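Local atomic coordinates of uncharacterized protein YjhP (Escherichia coli, PDB entry 1NKV), a protein that is of unknown function but has the class I methyltransferase fold and may transfer methyl groups from S-adenosylmethionine. Residues G29-M34 with V181-L186; D105-V110 with Q128-G133. One frame throughout, in Å; residues are numbered along the deposited sequence.

Both contacts reach the same seven-stranded mixed sheet, whose strand order 3-2-1-4-5-7-6 marks class I methyltransferases. Contact 1 sets the end of helix 22-31 against strand 183-186, at one edge of the sheet within this chain. Contact 2 joins strand 104-109, in the middle of the sheet, to the short segment leading into its parallel neighbour 134-143. Along the chain, both segments of contact 2 fall between those of contact 1. Their centres are about 14 Å apart, but the contacts touch where M34 SE packs 3.9 Å from V106 CG2. Residues 104-122 are predicted to form a transmembrane helix, yet 104-109 is a strand of this sheet.

Contact 1. Residues G29-M34 with V181-L186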
ATOM      1  N   GLY C  29       6.203  14.668   5.854  1.00 19.63           N
ATOM      2  CA  GLY C  29       6.664  16.021   5.633  1.00 18.37           C
ATOM      3  C   GLY C  29       5.921  16.722   4.521  1.00 18.57           C
ATOM      4  O   GLY C  29       5.906  17.942   4.472  1.00 20.06           O
ATOM      5  N   ARG C  30       5.290  15.962   3.633  1.00 19.24           N
ATOM      6  CA  ARG C  30       4.569  16.556   2.520  1.00 21.07           C
ATOM      7  C   ARG C  30       3.219  17.080   2.976  1.00 22.08           C
ATOM      8  O   ARG C  30       2.867  18.228   2.706  1.00 22.79           O
ATOM      9  CB  ARG C  30       4.360  15.520   1.408  1.00 24.16           C
ATOM     10  CG  ARG C  30       4.057  16.088   0.008  1.00 26.15           C
ATOM     11  CD  ARG C  30       3.491  15.009  -0.941  1.00 28.38           C
ATOM     12  NE  ARG C  30       4.315  13.798  -0.969  1.00 32.49           N
ATOM     13  CZ  ARG C  30       3.854  12.562  -0.786  1.00 34.61           C
ATOM     14  NH1 ARG C  30       2.554  12.367  -0.562  1.00 33.76           N
ATOM     15  NH2 ARG C  30       4.695  11.525  -0.809  1.00 33.92           N
ATOM     16  N   VAL C  31       2.461  16.238   3.668  1.00 21.83           N
ATOM     17  CA  VAL C  31       1.136  16.634   4.124  1.00 22.38           C
ATOM     18  C   VAL C  31       1.235  17.768   5.134  1.00 24.13           C
ATOM     19  O   VAL C  31       0.301  18.541   5.312  1.00 23.40           O
ATOM     20  CB  VAL C  31       0.350  15.433   4.732  1.00 19.34           C
ATOM     21  CG1 VAL C  31       0.140  14.375   3.674  1.00 17.12           C
ATOM     22  CG2 VAL C  31       1.085  14.858   5.924  1.00 17.05           C
ATOM     23  N   LEU C  32       2.383  17.873   5.785  1.00 26.23           N
ATOM     24  CA  LEU C  32       2.589  18.918   6.768  1.00 28.51           C
ATOM     25  C   LEU C  32       2.628  20.288   6.101  1.00 31.66           C
ATOM     26  O   LEU C  32       2.550  21.316   6.773  1.00 32.55           O
ATOM     27  CB  LEU C  32       3.886  18.656   7.536  1.00 26.81           C
ATOM     28  CG  LEU C  32       3.711  18.203   8.985  1.00 26.87           C
ATOM     29  CD1 LEU C  32       2.632  17.152   9.111  1.00 24.80           C
ATOM     30  CD2 LEU C  32       5.036  17.695   9.494  1.00 27.31           C
ATOM     31  N   ARG C  33       2.738  20.291   4.774  1.00 34.22           N
ATOM     32  CA  ARG C  33       2.800  21.523   3.989  1.00 35.54           C
ATOM     33  C   ARG C  33       3.663  22.590   4.663  1.00 36.21           C
ATOM     34  O   ARG C  33       3.230  23.719   4.869  1.00 37.20           O
ATOM     35  CB  ARG C  33       1.384  22.059   3.735  1.00 37.11           C
ATOM     36  CG  ARG C  33       0.627  21.333   2.615  1.00 40.31           C
ATOM     37  CD  ARG C  33      -0.523  20.450   3.123  1.00 43.14           C
ATOM     38  NE  ARG C  33      -1.725  21.216   3.438  1.00 44.99           N
ATOM     39  CZ  ARG C  33      -2.854  20.699   3.920  1.00 47.14           C
ATOM     40  NH1 ARG C  33      -2.948  19.393   4.150  1.00 46.89           N
ATOM     41  NH2 ARG C  33      -3.894  21.496   4.173  1.00 47.46           N
HETATM   42  N   MSE C  34       4.894  22.232   5.012  1.00 37.28           N
HETATM   43  CA  MSE C  34       5.787  23.182   5.667  1.00 37.31           C
HETATM   44  C   MSE C  34       6.494  24.081   4.647  1.00 36.15           C
HETATM   45  O   MSE C  34       7.015  23.605   3.642  1.00 35.02           O
HETATM   46  CB  MSE C  34       6.816  22.423   6.506  1.00 38.29           C
HETATM   47  CG  MSE C  34       6.207  21.357   7.407  1.00 39.75           C
HETATM   48 SE   MSE C  34       7.538  20.299   8.344  1.00 45.46          SE
HETATM   49  CE  MSE C  34       8.326  19.350   6.837  1.00 41.03           C
ATOM     50  N   VAL C 181      -6.000  17.418  16.644  1.00 30.29           N
ATOM     51  CA  VAL C 181      -5.341  16.646  15.576  1.00 27.45           C
ATOM     52  C   VAL C 181      -5.687  17.127  14.154  1.00 27.01           C
ATOM     53  O   VAL C 181      -6.840  17.112  13.743  1.00 27.71           O
ATOM     54  CB  VAL C 181      -5.625  15.106  15.735  1.00 25.71           C
ATOM     55  CG1 VAL C 181      -7.058  14.863  16.114  1.00 24.89           C
ATOM     56  CG2 VAL C 181      -5.270  14.366  14.467  1.00 26.28           C
ATOM     57  N   VAL C 182      -4.667  17.551  13.410  1.00 25.37           N
ATOM     58  CA  VAL C 182      -4.858  18.082  12.066  1.00 24.95           C
ATOM     59  C   VAL C 182      -4.160  17.300  10.953  1.00 24.42           C
ATOM     60  O   VAL C 182      -4.086  17.746   9.801  1.00 23.28           O
ATOM     61  CB  VAL C 182      -4.396  19.550  12.003  1.00 24.91           C
ATOM     62  CG1 VAL C 182      -5.107  20.324  13.082  1.00 25.71           C
ATOM     63  CG2 VAL C 182      -2.876  19.649  12.184  1.00 22.55           C
ATOM     64  N   GLU C 183      -3.638  16.135  11.300  1.00 23.51           N
ATOM     65  CA  GLU C 183      -2.981  15.317  10.317  1.00 23.15           C
ATOM     66  C   GLU C 183      -2.759  13.930  10.865  1.00 23.40           C
ATOM     67  O   GLU C 183      -2.696  13.737  12.077  1.00 24.43           O
ATOM     68  CB  GLU C 183      -1.655  15.921   9.929  1.00 23.60           C
ATOM     69  CG  GLU C 183      -1.152  15.348   8.647  1.00 22.15           C
ATOM     70  CD  GLU C 183      -2.034  15.755   7.500  1.00 22.58           C
ATOM     71  OE1 GLU C 183      -2.198  16.979   7.331  1.00 20.25           O
ATOM     72  OE2 GLU C 183      -2.557  14.870   6.772  1.00 20.57           O
HETATM   73  N   MSE C 184      -2.599  12.962   9.974  1.00 22.81           N
HETATM   74  CA  MSE C 184      -2.423  11.604  10.439  1.00 23.82           C
HETATM   75  C   MSE C 184      -1.877  10.674   9.367  1.00 22.42           C
HETATM   76  O   MSE C 184      -2.465  10.512   8.300  1.00 22.50           O
HETATM   77  CB  MSE C 184      -3.771  11.099  10.944  1.00 26.32           C
HETATM   78  CG  MSE C 184      -3.789   9.724  11.549  1.00 30.96           C
HETATM   79 SE   MSE C 184      -5.638   9.239  11.915  1.00 44.46          SE
HETATM   80  CE  MSE C 184      -6.151   8.747  10.113  1.00 38.59           C
ATOM     81  N   VAL C 185      -0.741  10.065   9.662  1.00 18.71           N
ATOM     82  CA  VAL C 185      -0.140   9.139   8.742  1.00 16.96           C
ATOM     83  C   VAL C 185       0.009   7.820   9.484  1.00 18.20           C
ATOM     84  O   VAL C 185       0.834   7.686  10.385  1.00 17.85           O
ATOM     85  CB  VAL C 185       1.220   9.658   8.263  1.00 17.55           C
ATOM     86  CG1 VAL C 185       1.883   8.638   7.359  1.00 14.53           C
ATOM     87  CG2 VAL C 185       1.033  10.991   7.525  1.00 14.10           C
ATOM     88  N   LEU C 186      -0.810   6.843   9.108  1.00 18.71           N
ATOM     89  CA  LEU C 186      -0.795   5.526   9.746  1.00 18.05           C
ATOM     90  C   LEU C 186      -0.010   4.499   8.945  1.00 17.76           C
ATOM     91  O   LEU C 186      -0.012   4.538   7.724  1.00 17.57           O
ATOM     92  CB  LEU C 186      -2.225   5.048   9.884  1.00 19.83           C
ATOM     93  CG  LEU C 186      -3.096   6.075  10.578  1.00 17.22           C
ATOM     94  CD1 LEU C 186      -4.557   5.755  10.355  1.00 18.76           C
ATOM     95  CD2 LEU C 186      -2.736   6.092  12.044  1.00 18.08           C
TER
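E183 lies against V31, and this pair carries most of the contact between the end of helix 22-31 and edge strand 183-186. E183 CB is directed toward the helix end. CG is anti to the backbone N (chi1 -163°), and this carries the chain on to V31. There E183 CG lies 3.6 Å from V31 CG2 and 4.2 Å from L32 CD1. A bend at chi2 (67°) then turns the carboxylate across the valine at a slant: CD also rests on V31 CG2, and E183 OE2 lies 3.6 Å from V31 CB. E183 OE1 comes 4.1 Å from R33 NH1. The R33 guanidinium is turned 73° from the carboxylate plane, and OE1 sits well out of the guanidinium plane. The pair is therefore an attraction of charges and not a salt bridge. V185 adds a looser apolar touch, V185 CG2 to V31 CG2 at 4.2 Å. R194 of the second subunit is a second, weak ion partner of E183 OE2, and A197 of that subunit packs on E183. An alanine here would probably leave R33 and that R194 without their nearby negative charge and open a gap beside V31. The chemistry is thus mixed: the aliphatic part of a buried glutamate packs on valine and leucine, while its charge is probably steadied by arginines from two subunits.

Contact 2. Residues D105-V110 with Q128-G133; sequences DVAACV and QSLKPG
K131 reaches across to D105 and forms the polar half of this contact, a salt bridge that is also a hydrogen bond. K131 NZ donates to D105 OD1 over 2.8 Å. The amine comes from above the carboxylate, 52° out of its plane. The lysine chain is extended through chi3 and bends only at chi4 (68°), which turns NZ in to the oxygen after the aliphatic chain has passed alongside it. Both groups have further partners. K131 NZ also bonds to K103 O, and D105 OD2 accepts from R39 N. The carboxylate is thus held through both oxygens, which probably fixes its rotation. The apolar half belongs to L130. One methyl, CD1, does the touching. L130 CD1 lies 3.7 Å from A107 CB, which points toward this segment. The same methyl also covers the backbone from D105 C (3.8 Å) to A107 N (3.5 Å). L130 CG is anti to its own backbone N (chi1 -167°), and CD1 extends from there to the strand. S129, just after helix 124-128, bonds through OG back to L125 O in its first turn. L126 of that helix also packs on A107. Strand 104-109 runs between 40-43 and 134-143: V106 pairs with L41 on one side, and A107 with I135 and L137 on the other. Residues 128-133 therefore close the beta-alpha-beta crossover from strand 104-109 through helix 124-128 to parallel strand 134-143.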
ATOM      1  N   ASP C 105       8.423  25.504  14.872  1.00 38.81           N
ATOM      2  CA  ASP C 105       7.105  25.294  14.288  1.00 36.83           C
ATOM      3  C   ASP C 105       6.657  23.846  14.284  1.00 33.68           C
ATOM      4  O   ASP C 105       5.469  23.555  14.167  1.00 32.32           O
ATOM      5  CB  ASP C 105       7.119  25.810  12.863  1.00 39.60           C
ATOM      6  CG  ASP C 105       7.896  27.098  12.735  1.00 43.16           C
ATOM      7  OD1 ASP C 105       7.512  28.074  13.416  1.00 45.01           O
ATOM      8  OD2 ASP C 105       8.893  27.133  11.970  1.00 43.94           O
ATOM      9  N   VAL C 106       7.610  22.932  14.381  1.00 31.33           N
ATOM     10  CA  VAL C 106       7.270  21.522  14.386  1.00 29.38           C
ATOM     11  C   VAL C 106       8.141  20.768  15.386  1.00 27.83           C
ATOM     12  O   VAL C 106       9.359  20.704  15.239  1.00 28.97           O
ATOM     13  CB  VAL C 106       7.460  20.891  12.975  1.00 26.93           C
ATOM     14  CG1 VAL C 106       7.048  19.440  13.001  1.00 26.41           C
ATOM     15  CG2 VAL C 106       6.655  21.640  11.951  1.00 26.08           C
ATOM     16  N   ALA C 107       7.524  20.213  16.417  1.00 25.05           N
ATOM     17  CA  ALA C 107       8.281  19.455  17.407  1.00 22.21           C
ATOM     18  C   ALA C 107       7.933  17.982  17.245  1.00 19.31           C
ATOM     19  O   ALA C 107       6.813  17.565  17.507  1.00 18.86           O
ATOM     20  CB  ALA C 107       7.931  19.932  18.814  1.00 21.06           C
ATOM     21  N   ALA C 108       8.887  17.182  16.811  1.00 16.89           N
ATOM     22  CA  ALA C 108       8.582  15.784  16.612  1.00 16.81           C
ATOM     23  C   ALA C 108       9.225  14.848  17.601  1.00 18.92           C
ATOM     24  O   ALA C 108      10.306  15.112  18.130  1.00 20.23           O
ATOM     25  CB  ALA C 108       8.962  15.367  15.210  1.00 12.80           C
ATOM     26  N   CYS C 109       8.537  13.746  17.866  1.00 21.30           N
ATOM     27  CA  CYS C 109       9.067  12.714  18.735  1.00 23.52           C
ATOM     28  C   CYS C 109       8.343  11.420  18.439  1.00 25.58           C
ATOM     29  O   CYS C 109       7.341  11.097  19.075  1.00 27.34           O
ATOM     30  CB  CYS C 109       8.916  13.060  20.213  1.00 22.41           C
ATOM     31  SG  CYS C 109       9.807  11.860  21.287  1.00 24.67           S
ATOM     32  N   VAL C 110       8.850  10.674  17.464  1.00 27.25           N
ATOM     33  CA  VAL C 110       8.221   9.416  17.109  1.00 30.26           C
ATOM     34  C   VAL C 110       8.461   8.316  18.156  1.00 33.35           C
ATOM     35  O   VAL C 110       7.789   7.286  18.141  1.00 33.71           O
ATOM     36  CB  VAL C 110       8.701   8.937  15.719  1.00 29.08           C
ATOM     37  CG1 VAL C 110       8.431  10.030  14.680  1.00 24.65           C
ATOM     38  CG2 VAL C 110      10.174   8.566  15.768  1.00 26.66           C
ATOM     39  N   GLN C 128       7.032  23.345  25.507  1.00 51.89           N
ATOM     40  CA  GLN C 128       7.721  24.520  26.020  1.00 52.45           C
ATOM     41  C   GLN C 128       8.561  25.187  24.941  1.00 50.95           C
ATOM     42  O   GLN C 128       8.891  26.368  25.027  1.00 50.54           O
ATOM     43  CB  GLN C 128       8.623  24.119  27.192  1.00 55.72           C
ATOM     44  CG  GLN C 128       8.976  25.266  28.131  1.00 59.88           C
ATOM     45  CD  GLN C 128       7.779  25.746  28.952  1.00 62.30           C
ATOM     46  OE1 GLN C 128       6.653  25.817  28.445  1.00 62.40           O
ATOM     47  NE2 GLN C 128       8.021  26.091  30.222  1.00 62.57           N
ATOM     48  N   SER C 129       8.896  24.431  23.911  1.00 48.72           N
ATOM     49  CA  SER C 129       9.721  24.976  22.856  1.00 47.27           C
ATOM     50  C   SER C 129       8.990  25.047  21.531  1.00 46.05           C
ATOM     51  O   SER C 129       9.613  25.116  20.477  1.00 46.32           O
ATOM     52  CB  SER C 129      10.960  24.110  22.715  1.00 48.05           C
ATOM     53  OG  SER C 129      10.570  22.755  22.608  1.00 47.83           O
ATOM     54  N   LEU C 130       7.668  25.044  21.584  1.00 44.51           N
ATOM     55  CA  LEU C 130       6.875  25.080  20.371  1.00 42.99           C
ATOM     56  C   LEU C 130       6.072  26.362  20.279  1.00 43.63           C
ATOM     57  O   LEU C 130       5.423  26.756  21.245  1.00 43.59           O
ATOM     58  CB  LEU C 130       5.934  23.883  20.350  1.00 41.24           C
ATOM     59  CG  LEU C 130       5.244  23.588  19.030  1.00 39.50           C
ATOM     60  CD1 LEU C 130       6.274  23.113  18.038  1.00 41.33           C
ATOM     61  CD2 LEU C 130       4.181  22.534  19.228  1.00 40.21           C
ATOM     62  N   LYS C 131       6.114  27.014  19.120  1.00 45.08           N
ATOM     63  CA  LYS C 131       5.368  28.258  18.915  1.00 46.00           C
ATOM     64  C   LYS C 131       3.870  28.062  19.124  1.00 45.60           C
ATOM     65  O   LYS C 131       3.345  26.966  18.949  1.00 43.59           O
ATOM     66  CB  LYS C 131       5.601  28.806  17.507  1.00 45.92           C
ATOM     67  CG  LYS C 131       7.040  29.187  17.214  1.00 47.20           C
ATOM     68  CD  LYS C 131       7.148  29.930  15.894  1.00 47.24           C
ATOM     69  CE  LYS C 131       8.596  30.259  15.545  1.00 49.74           C
ATOM     70  NZ  LYS C 131       9.425  29.045  15.231  1.00 50.72           N
ATOM     71  N   PRO C 132       3.161  29.136  19.501  1.00 46.70           N
ATOM     72  CA  PRO C 132       1.712  29.047  19.726  1.00 47.34           C
ATOM     73  C   PRO C 132       1.014  28.588  18.445  1.00 46.51           C
ATOM     74  O   PRO C 132       1.193  29.180  17.370  1.00 47.02           O
ATOM     75  CB  PRO C 132       1.342  30.476  20.133  1.00 48.35           C
ATOM     76  CG  PRO C 132       2.601  30.952  20.827  1.00 47.52           C
ATOM     77  CD  PRO C 132       3.662  30.475  19.856  1.00 47.19           C
ATOM     78  N   GLY C 133       0.231  27.523  18.562  1.00 44.47           N
ATOM     79  CA  GLY C 133      -0.451  26.986  17.401  1.00 43.95           C
ATOM     80  C   GLY C 133       0.534  26.234  16.520  1.00 42.75           C
ATOM     81  O   GLY C 133       0.427  26.235  15.292  1.00 42.79           O
TER